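Local structure of fimbrin (Schizosaccharomyces pombe, 1RT8) at residues A[52-57]-A[125-130]; A[91-96]-A[110-115]; A[325-330]-A[356-361]. The protein binds and crosslinks actin filaments, and acts in cell polarity, cytokinesis, mating and spore formation. One frame throughout, in Å; residues are numbered along the deposited sequence.

All three contacts are apolar side-chain packing between parts of calponin-homology domains, but they sit differently in the fold. Interactions 1 and 2 share the first domain and the same hydrophobic core: their centres are 11 Å apart, and Leu-54 of interaction 1 touches both Val-92 and Ile-112 of interaction 2. Both are wholly buried and join helix to helix, with 91-96 and 110-115 nested in the chain between 52-57 and 125-130. Interaction 3 belongs to the third domain, its nearest atoms more than 20 Å from either of the others. There a loop, not a helix, meets helix 345-361, and with Thr-327 partly exposed the contact reaches toward the surface.

Interaction 1: residues A[52-57]-A[125-130]; sequences LILSKL and WQIIRR. With SO4 (sulfate ion), chain C.
In the helical core of the first calponin-homology domain, Leu-57 of helix 52-61 packs against Ile-127 of helix 117-131. The two segments run nearly parallel, at 21° with axes 10.6 Å apart, and the side chains that meet between them are aliphatic. Leu-57 has CG anti to its own N (chi1 -176°), which brings the fork of the side chain onto the CG2 methyl of Ile-127. Here Leu-57 CG and Ile-127 CG2 are 3.5 Å apart, tighter than usual for two carbons, and Leu-57 CD2 lies 3.9 Å from Ile-127 CB. Its other methyl, CD1, makes a looser contact with Ile-128 CG1 at 4.4 Å. Leu-54 adds a further light touch, CD2 to Ile-127 CD1. With an alanine in place of Leu-57, CG and both methyls would be gone, which is likely to open a gap beside Ile-127 CG2 and Ile-128 CG1. The carbonyl of Ile-127 accepts a hydrogen bond from Ser-61, one turn beyond Leu-57.

Away from this core, the same turn of helix 117-131 meets the second calponin-homology domain: Trp-125 makes a cation-pi contact with Lys-249, and Arg-129 a salt bridge with Glu-163. Arg-129 CB rests over one face of the Trp-125 indole, toward its rim, and the chain runs out extended to a sulfate, whose O1 takes weak hydrogen bonds from NH1 and NH2, both at 3.0 Å.

Interaction 2: residues A[91-96]-A[110-115]; sequences VVINSA and GDILEG
The short helix 109-113 of the first calponin-homology domain packs on the long helix 82-99; between 110-115 and 91-96 the contact is made by Ile-112, which reaches Val-92 and Ile-93, while Leu-113 touches the long helix nearer its start. On the Ile-112 side the touching is done almost entirely by the terminal methyl. Ile-112 CD1 lies anti to CA across the CB-CG1 bond (chi2 178°), stretching the side chain away from its backbone and bringing that methyl to 3.9 Å from Val-92 CG1 and 3.8 Å from Ile-93 CD1. Val-92 meets it at a slant. Ile-93, by contrast, lies alongside and points the opposite way, its own CD1 folded by a bent second torsion (chi2 -62°), so that these two isoleucines pass each other with their ends overlapping. Asn-89, one turn earlier on the long helix, also touches Ile-112, and Leu-54 of helix 52-61 packs on it too, making this methyl a meeting point of three helices.

Just after Ile-112 the short helix is closed by a Schellman motif. Gly-115, with phi at 70°, is the first residue to leave helical geometry, and its N bonds back to Ile-112 O at 2.9 Å.

On another side of helix 82-99 the fourth calponin-homology domain comes close: Asn-94 ND2 bonds to the carbonyl of Arg-482, and Ser-95 touches that residue as well. The hydroxyl of Ser-95 is turned back into its own helix, where Val-91 O is gripped twice from opposite faces of its plane, by Ser-95 N at 3.1 Å and by Ser-95 OG at 2.6 Å.

Interaction 3: residues A[325-330]-A[356-361]; sequences PNTVNW and VDLGKN
Leu-358 points its forked end at the loop 325-330 and gives one methyl to each of two neighbouring residues, Thr-327 and Val-328, within the third calponin-homology domain. With CG beside the backbone N and anti to the carbonyl carbon (chi1 -76°), Leu-358 brings both methyls to the loop. Leu-358 CD2 meets Thr-327 CG2 at 3.7 Å, the two side chains lying side by side but pointing opposite ways. Leu-358 CD1 touches Val-328 CG2, also at 3.7 Å, but here the valine lies nearly perpendicular to the leucine. The leucine tip thus lies against both residues at once, and Leu-358 CD2 is also 3.9 Å from Thr-327 O.

Thr-327 and Val-328 each have a second partner. Thr-327 turns its methyl to Leu-358 while OG1 bonds to the carbonyl of Thr-324. Val-328 divides its branches: CG2 goes to the leucine, and CG1 sits over the centre of one face of the Trp-330 indole, 3.6 Å above its plane.

The loop follows helix 314-323 and is tied back to it by Asp-321, whose OD1 accepts from the N atoms of both Thr-327 and Val-328 and whose OD2 accepts from Trp-330 NE1. Leu-317 of that helix touches Leu-358 directly, and Tyr-354 OH bonds to Asn-329 N, so the loop bridges helix 314-323 and helix 345-361.

Interaction 1: residues A[52-57]-A[125-130]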
loop_
_atom_site.group_PDB
_atom_site.type_symbol
_atom_site.label_atom_id
_atom_site.label_comp_id
_atom_site.label_asym_id
_atom_site.label_seq_id
_atom_site.Cartn_x
_atom_site.Cartn_y
_atom_site.Cartn_z
ATOM N N LEU A 52 -5.778 17.546 3.913
ATOM C CA LEU A 52 -4.389 17.893 4.234
ATOM C C LEU A 52 -3.749 16.992 5.294
ATOM O O LEU A 52 -2.647 16.473 5.095
ATOM C CB LEU A 52 -4.298 19.369 4.661
ATOM C CG LEU A 52 -4.570 20.346 3.511
ATOM C CD1 LEU A 52 -4.605 21.777 4.029
ATOM C CD2 LEU A 52 -3.503 20.190 2.451
ATOM N N ILE A 53 -4.435 16.812 6.416
ATOM C CA ILE A 53 -3.933 15.966 7.493
ATOM C C ILE A 53 -3.670 14.554 6.995
ATOM O O ILE A 53 -2.614 13.976 7.276
ATOM C CB ILE A 53 -4.935 15.899 8.653
ATOM C CG1 ILE A 53 -4.990 17.259 9.358
ATOM C CG2 ILE A 53 -4.549 14.796 9.618
ATOM C CD1 ILE A 53 -5.958 17.310 10.513
ATOM N N LEU A 54 -4.626 13.995 6.255
ATOM C CA LEU A 54 -4.461 12.640 5.728
ATOM C C LEU A 54 -3.301 12.545 4.748
ATOM O O LEU A 54 -2.545 11.577 4.775
ATOM C CB LEU A 54 -5.757 12.167 5.064
ATOM C CG LEU A 54 -6.871 11.912 6.079
ATOM C CD1 LEU A 54 -8.185 11.602 5.362
ATOM C CD2 LEU A 54 -6.456 10.767 6.989
ATOM N N SER A 55 -3.159 13.548 3.880
ATOM C CA SER A 55 -2.068 13.564 2.907
ATOM C C SER A 55 -0.737 13.578 3.648
ATOM O O SER A 55 0.222 12.918 3.234
ATOM C CB SER A 55 -2.161 14.801 1.996
ATOM O OG SER A 55 -3.246 14.700 1.091
ATOM N N LYS A 56 -0.683 14.344 4.736
ATOM C CA LYS A 56 0.524 14.430 5.555
ATOM C C LYS A 56 0.807 13.073 6.216
ATOM O O LYS A 56 1.950 12.613 6.255
ATOM C CB LYS A 56 0.358 15.507 6.636
ATOM C CG LYS A 56 0.295 16.939 6.116
ATOM C CD LYS A 56 1.653 17.414 5.639
ATOM C CE LYS A 56 1.630 18.913 5.286
ATOM N NZ LYS A 56 3.009 19.403 4.995
ATOM N N LEU A 57 -0.230 12.431 6.738
ATOM C CA LEU A 57 -0.051 11.131 7.375
ATOM C C LEU A 57 0.503 10.127 6.355
ATOM O O LEU A 57 1.384 9.315 6.660
ATOM C CB LEU A 57 -1.388 10.639 7.936
ATOM C CG LEU A 57 -1.349 9.331 8.716
ATOM C CD1 LEU A 57 -0.463 9.497 9.949
ATOM C CD2 LEU A 57 -2.762 8.943 9.123
ATOM N N TRP A 125 -6.005 4.152 10.404
ATOM C CA TRP A 125 -5.313 2.967 10.889
ATOM C C TRP A 125 -4.548 2.278 9.757
ATOM O O TRP A 125 -3.387 1.881 9.940
ATOM C CB TRP A 125 -6.308 1.990 11.540
ATOM C CG TRP A 125 -5.736 0.621 11.754
ATOM C CD1 TRP A 125 -6.205 -0.547 11.236
ATOM C CD2 TRP A 125 -4.541 0.289 12.480
ATOM N NE1 TRP A 125 -5.377 -1.590 11.586
ATOM C CE2 TRP A 125 -4.347 -1.104 12.348
ATOM C CE3 TRP A 125 -3.616 1.032 13.220
ATOM C CZ2 TRP A 125 -3.263 -1.768 12.930
ATOM C CZ3 TRP A 125 -2.534 0.368 13.802
ATOM C CH2 TRP A 125 -2.371 -1.018 13.649
ATOM N N GLN A 126 -5.169 2.150 8.585
ATOM C CA GLN A 126 -4.476 1.498 7.478
ATOM C C GLN A 126 -3.199 2.257 7.134
ATOM O O GLN A 126 -2.153 1.643 6.880
ATOM C CB GLN A 126 -5.375 1.400 6.239
ATOM C CG GLN A 126 -6.557 0.432 6.377
ATOM C CD GLN A 126 -6.124 -1.007 6.659
ATOM O OE1 GLN A 126 -5.221 -1.543 6.007
ATOM N NE2 GLN A 126 -6.778 -1.642 7.630
ATOM N N ILE A 127 -3.279 3.589 7.126
ATOM C CA ILE A 127 -2.101 4.406 6.821
ATOM C C ILE A 127 -1.019 4.226 7.896
ATOM O O ILE A 127 0.154 4.025 7.566
ATOM C CB ILE A 127 -2.468 5.908 6.682
ATOM C CG1 ILE A 127 -3.433 6.092 5.502
ATOM C CG2 ILE A 127 -1.217 6.746 6.424
ATOM C CD1 ILE A 127 -3.887 7.527 5.278
ATOM N N ILE A 128 -1.415 4.281 9.169
ATOM C CA ILE A 128 -0.481 4.117 10.286
ATOM C C ILE A 128 0.164 2.740 10.259
ATOM O O ILE A 128 1.372 2.603 10.479
ATOM C CB ILE A 128 -1.177 4.285 11.654
ATOM C CG1 ILE A 128 -1.556 5.751 11.882
ATOM C CG2 ILE A 128 -0.247 3.807 12.778
ATOM C CD1 ILE A 128 -2.280 5.986 13.190
ATOM N N ARG A 129 -0.652 1.719 10.003
ATOM C CA ARG A 129 -0.174 0.343 9.938
ATOM C C ARG A 129 0.840 0.161 8.820
ATOM O O ARG A 129 1.854 -0.500 9.007
ATOM C CB ARG A 129 -1.354 -0.612 9.740
ATOM C CG ARG A 129 -0.973 -2.053 9.415
ATOM C CD ARG A 129 -2.208 -2.954 9.441
ATOM N NE ARG A 129 -1.915 -4.334 9.071
ATOM C CZ ARG A 129 -1.603 -4.726 7.840
ATOM N NH1 ARG A 129 -1.541 -3.840 6.852
ATOM N NH2 ARG A 129 -1.362 -6.007 7.592
ATOM N N ARG A 130 0.568 0.750 7.658
ATOM C CA ARG A 130 1.472 0.640 6.525
ATOM C C ARG A 130 2.847 1.243 6.826
ATOM O O ARG A 130 3.854 0.796 6.284
ATOM C CB ARG A 130 0.862 1.325 5.293
ATOM C CG ARG A 130 1.808 1.444 4.084
ATOM C CD ARG A 130 2.274 0.080 3.590
ATOM N NE ARG A 130 3.237 0.184 2.492
ATOM C CZ ARG A 130 4.486 0.635 2.620
ATOM N NH1 ARG A 130 4.946 1.030 3.803
ATOM N NH2 ARG A 130 5.276 0.705 1.556
HETATM S S SO4 C . -1.670 -6.997 3.827
HETATM O O1 SO4 C . -2.350 -5.863 4.764
HETATM O O2 SO4 C . -0.247 -6.733 3.912
HETATM O O3 SO4 C . -2.000 -8.188 4.251
HETATM O O4 SO4 C . -2.142 -6.649 2.512
#

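Interaction 2: residues A[91-96]-A[110-115]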
loop_
_atom_site.group_PDB
_atom_site.type_symbol
_atom_site.label_atom_id
_atom_site.label_comp_id
_atom_site.label_asym_id
_atom_site.label_seq_id
_atom_site.Cartn_x
_atom_site.Cartn_y
_atom_site.Cartn_z
ATOM N N VAL A 91 -6.501 12.947 -4.164
ATOM C CA VAL A 91 -5.073 12.654 -3.997
ATOM C C VAL A 91 -4.867 11.675 -2.834
ATOM O O VAL A 91 -4.079 10.737 -2.934
ATOM C CB VAL A 91 -4.269 13.939 -3.708
ATOM C CG1 VAL A 91 -2.831 13.582 -3.374
ATOM C CG2 VAL A 91 -4.311 14.867 -4.915
ATOM N N VAL A 92 -5.573 11.912 -1.732
ATOM C CA VAL A 92 -5.499 11.044 -0.555
ATOM C C VAL A 92 -5.956 9.629 -0.904
ATOM O O VAL A 92 -5.208 8.661 -0.741
ATOM C CB VAL A 92 -6.398 11.587 0.590
ATOM C CG1 VAL A 92 -6.636 10.510 1.642
ATOM C CG2 VAL A 92 -5.738 12.808 1.230
ATOM N N ILE A 93 -7.186 9.522 -1.401
ATOM C CA ILE A 93 -7.783 8.235 -1.745
ATOM C C ILE A 93 -6.969 7.411 -2.737
ATOM O O ILE A 93 -6.694 6.244 -2.499
ATOM C CB ILE A 93 -9.205 8.421 -2.334
ATOM C CG1 ILE A 93 -10.172 8.911 -1.249
ATOM C CG2 ILE A 93 -9.687 7.106 -2.970
ATOM C CD1 ILE A 93 -10.360 7.957 -0.110
ATOM N N ASN A 94 -6.594 8.016 -3.853
ATOM C CA ASN A 94 -5.848 7.299 -4.874
ATOM C C ASN A 94 -4.410 6.975 -4.521
ATOM O O ASN A 94 -3.830 6.034 -5.074
ATOM C CB ASN A 94 -5.947 8.056 -6.190
ATOM C CG ASN A 94 -7.374 8.096 -6.694
ATOM O OD1 ASN A 94 -8.052 7.071 -6.697
ATOM N ND2 ASN A 94 -7.843 9.267 -7.100
ATOM N N SER A 95 -3.834 7.736 -3.597
ATOM C CA SER A 95 -2.475 7.448 -3.163
ATOM C C SER A 95 -2.578 6.223 -2.251
ATOM O O SER A 95 -1.814 5.263 -2.375
ATOM C CB SER A 95 -1.883 8.627 -2.372
ATOM O OG SER A 95 -1.653 9.746 -3.202
ATOM N N ALA A 96 -3.537 6.270 -1.332
ATOM C CA ALA A 96 -3.749 5.177 -0.382
ATOM C C ALA A 96 -3.919 3.847 -1.106
ATOM O O ALA A 96 -3.395 2.830 -0.669
ATOM C CB ALA A 96 -4.974 5.467 0.486
ATOM N N GLY A 110 -15.837 11.928 -1.101
ATOM C CA GLY A 110 -16.978 12.529 -0.437
ATOM C C GLY A 110 -17.165 12.078 1.001
ATOM O O GLY A 110 -17.714 12.814 1.826
ATOM N N ASP A 111 -16.725 10.861 1.309
ATOM C CA ASP A 111 -16.845 10.337 2.663
ATOM C C ASP A 111 -15.915 11.122 3.589
ATOM O O ASP A 111 -16.258 11.391 4.745
ATOM C CB ASP A 111 -16.479 8.848 2.709
ATOM C CG ASP A 111 -17.432 7.980 1.901
ATOM O OD1 ASP A 111 -18.656 8.211 1.965
ATOM O OD2 ASP A 111 -16.959 7.054 1.213
ATOM N N ILE A 112 -14.734 11.471 3.085
ATOM C CA ILE A 112 -13.774 12.243 3.871
ATOM C C ILE A 112 -14.342 13.648 4.051
ATOM O O ILE A 112 -14.329 14.192 5.151
ATOM C CB ILE A 112 -12.400 12.340 3.173
ATOM C CG1 ILE A 112 -11.779 10.946 3.051
ATOM C CG2 ILE A 112 -11.474 13.259 3.970
ATOM C CD1 ILE A 112 -10.435 10.921 2.321
ATOM N N LEU A 113 -14.860 14.221 2.970
ATOM C CA LEU A 113 -15.446 15.561 3.021
ATOM C C LEU A 113 -16.561 15.650 4.068
ATOM O O LEU A 113 -16.729 16.680 4.716
ATOM C CB LEU A 113 -15.998 15.957 1.642
ATOM C CG LEU A 113 -16.802 17.266 1.550
ATOM C CD1 LEU A 113 -15.926 18.442 1.925
ATOM C CD2 LEU A 113 -17.340 17.438 0.144
ATOM N N GLU A 114 -17.313 14.566 4.235
ATOM C CA GLU A 114 -18.415 14.532 5.190
ATOM C C GLU A 114 -17.982 14.163 6.604
ATOM O O GLU A 114 -18.795 14.181 7.527
ATOM C CB GLU A 114 -19.485 13.545 4.722
ATOM C CG GLU A 114 -20.295 14.016 3.524
ATOM C CD GLU A 114 -21.076 12.891 2.867
ATOM O OE1 GLU A 114 -21.352 11.882 3.552
ATOM O OE2 GLU A 114 -21.422 13.019 1.671
ATOM N N GLY A 115 -16.708 13.827 6.774
ATOM C CA GLY A 115 -16.216 13.454 8.087
ATOM C C GLY A 115 -16.710 12.114 8.613
ATOM O O GLY A 115 -16.871 11.956 9.823
#

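Interaction 3: residues A[325-330]-A[356-361]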
loop_
_atom_site.group_PDB
_atom_site.type_symbol
_atom_site.label_atom_id
_atom_site.label_comp_id
_atom_site.label_asym_id
_atom_site.label_seq_id
_atom_site.Cartn_x
_atom_site.Cartn_y
_atom_site.Cartn_z
ATOM N N PRO A 325 -17.516 -11.116 -13.993
ATOM C CA PRO A 325 -18.293 -12.065 -13.195
ATOM C C PRO A 325 -18.842 -13.211 -14.031
ATOM O O PRO A 325 -19.196 -13.029 -15.196
ATOM C CB PRO A 325 -19.390 -11.192 -12.612
ATOM C CG PRO A 325 -18.680 -9.880 -12.425
ATOM C CD PRO A 325 -17.953 -9.733 -13.734
ATOM N N ASN A 326 -18.903 -14.390 -13.422
ATOM C CA ASN A 326 -19.397 -15.593 -14.079
ATOM C C ASN A 326 -18.538 -16.053 -15.247
ATOM O O ASN A 326 -19.054 -16.583 -16.232
ATOM C CB ASN A 326 -20.831 -15.399 -14.568
ATOM C CG ASN A 326 -21.819 -15.285 -13.435
ATOM O OD1 ASN A 326 -21.757 -16.039 -12.457
ATOM N ND2 ASN A 326 -22.756 -14.349 -13.563
ATOM N N THR A 327 -17.230 -15.854 -15.146
ATOM C CA THR A 327 -16.339 -16.294 -16.211
ATOM C C THR A 327 -15.820 -17.684 -15.859
ATOM O O THR A 327 -15.703 -18.558 -16.717
ATOM C CB THR A 327 -15.130 -15.341 -16.375
ATOM O OG1 THR A 327 -15.571 -14.098 -16.931
ATOM C CG2 THR A 327 -14.077 -15.958 -17.288
ATOM N N VAL A 328 -15.540 -17.883 -14.577
ATOM C CA VAL A 328 -14.996 -19.145 -14.102
ATOM C C VAL A 328 -16.002 -20.143 -13.524
ATOM O O VAL A 328 -16.832 -19.800 -12.686
ATOM C CB VAL A 328 -13.911 -18.878 -13.034
ATOM C CG1 VAL A 328 -13.283 -20.181 -12.585
ATOM C CG2 VAL A 328 -12.858 -17.942 -13.601
ATOM N N ASN A 329 -15.915 -21.384 -13.990
ATOM C CA ASN A 329 -16.760 -22.450 -13.479
ATOM C C ASN A 329 -15.935 -23.072 -12.365
ATOM O O ASN A 329 -15.111 -23.954 -12.612
ATOM C CB ASN A 329 -17.026 -23.500 -14.553
ATOM C CG ASN A 329 -17.854 -24.671 -14.033
ATOM O OD1 ASN A 329 -18.230 -25.564 -14.791
ATOM N ND2 ASN A 329 -18.141 -24.666 -12.735
ATOM N N TRP A 330 -16.149 -22.616 -11.142
ATOM C CA TRP A 330 -15.383 -23.132 -10.020
ATOM C C TRP A 330 -15.555 -24.612 -9.694
ATOM O O TRP A 330 -14.825 -25.150 -8.865
ATOM C CB TRP A 330 -15.646 -22.278 -8.788
ATOM C CG TRP A 330 -15.139 -20.881 -8.986
ATOM C CD1 TRP A 330 -15.835 -19.814 -9.476
ATOM C CD2 TRP A 330 -13.805 -20.419 -8.757
ATOM N NE1 TRP A 330 -15.014 -18.714 -9.570
ATOM C CE2 TRP A 330 -13.761 -19.060 -9.138
ATOM C CE3 TRP A 330 -12.638 -21.025 -8.277
ATOM C CZ2 TRP A 330 -12.596 -18.295 -9.042
ATOM C CZ3 TRP A 330 -11.479 -20.264 -8.184
ATOM C CH2 TRP A 330 -11.467 -18.914 -8.568
ATOM N N VAL A 356 -5.112 -20.008 -18.550
ATOM C CA VAL A 356 -4.558 -19.614 -19.844
ATOM C C VAL A 356 -5.617 -19.634 -20.945
ATOM O O VAL A 356 -5.677 -18.718 -21.768
ATOM C CB VAL A 356 -3.364 -20.523 -20.220
ATOM C CG1 VAL A 356 -2.973 -20.332 -21.681
ATOM C CG2 VAL A 356 -2.170 -20.169 -19.323
ATOM N N ASP A 357 -6.464 -20.663 -20.948
ATOM C CA ASP A 357 -7.522 -20.764 -21.949
ATOM C C ASP A 357 -8.555 -19.642 -21.803
ATOM O O ASP A 357 -9.044 -19.108 -22.800
ATOM C CB ASP A 357 -8.216 -22.123 -21.862
ATOM C CG ASP A 357 -7.422 -23.225 -22.537
ATOM O OD1 ASP A 357 -6.491 -22.914 -23.303
ATOM O OD2 ASP A 357 -7.740 -24.410 -22.315
ATOM N N LEU A 358 -8.899 -19.290 -20.570
ATOM C CA LEU A 358 -9.853 -18.204 -20.351
ATOM C C LEU A 358 -9.272 -16.914 -20.906
ATOM O O LEU A 358 -10.006 -16.011 -21.303
ATOM C CB LEU A 358 -10.151 -18.034 -18.866
ATOM C CG LEU A 358 -11.081 -19.084 -18.268
ATOM C CD1 LEU A 358 -11.123 -18.924 -16.763
ATOM C CD2 LEU A 358 -12.482 -18.938 -18.880
ATOM N N GLY A 359 -7.943 -16.839 -20.923
ATOM C CA GLY A 359 -7.264 -15.672 -21.451
ATOM C C GLY A 359 -7.330 -15.696 -22.963
ATOM O O GLY A 359 -7.579 -14.674 -23.605
ATOM N N LYS A 360 -7.115 -16.873 -23.542
ATOM C CA LYS A 360 -7.170 -17.005 -24.985
ATOM C C LYS A 360 -8.587 -16.688 -25.461
ATOM O O LYS A 360 -8.766 -15.988 -26.453
ATOM C CB LYS A 360 -6.749 -18.420 -25.403
ATOM C CG LYS A 360 -5.273 -18.700 -25.140
ATOM C CD LYS A 360 -4.842 -20.065 -25.644
ATOM C CE LYS A 360 -3.320 -20.233 -25.574
ATOM N NZ LYS A 360 -2.878 -21.570 -26.088
ATOM N N ASN A 361 -9.590 -17.182 -24.742
ATOM C CA ASN A 361 -10.980 -16.916 -25.111
ATOM C C ASN A 361 -11.268 -15.423 -25.121
ATOM O O ASN A 361 -12.020 -14.932 -25.969
ATOM C CB ASN A 361 -11.952 -17.585 -24.137
ATOM C CG ASN A 361 -11.977 -19.087 -24.283
ATOM O OD1 ASN A 361 -11.738 -19.612 -25.364
ATOM N ND2 ASN A 361 -12.281 -19.787 -23.193
#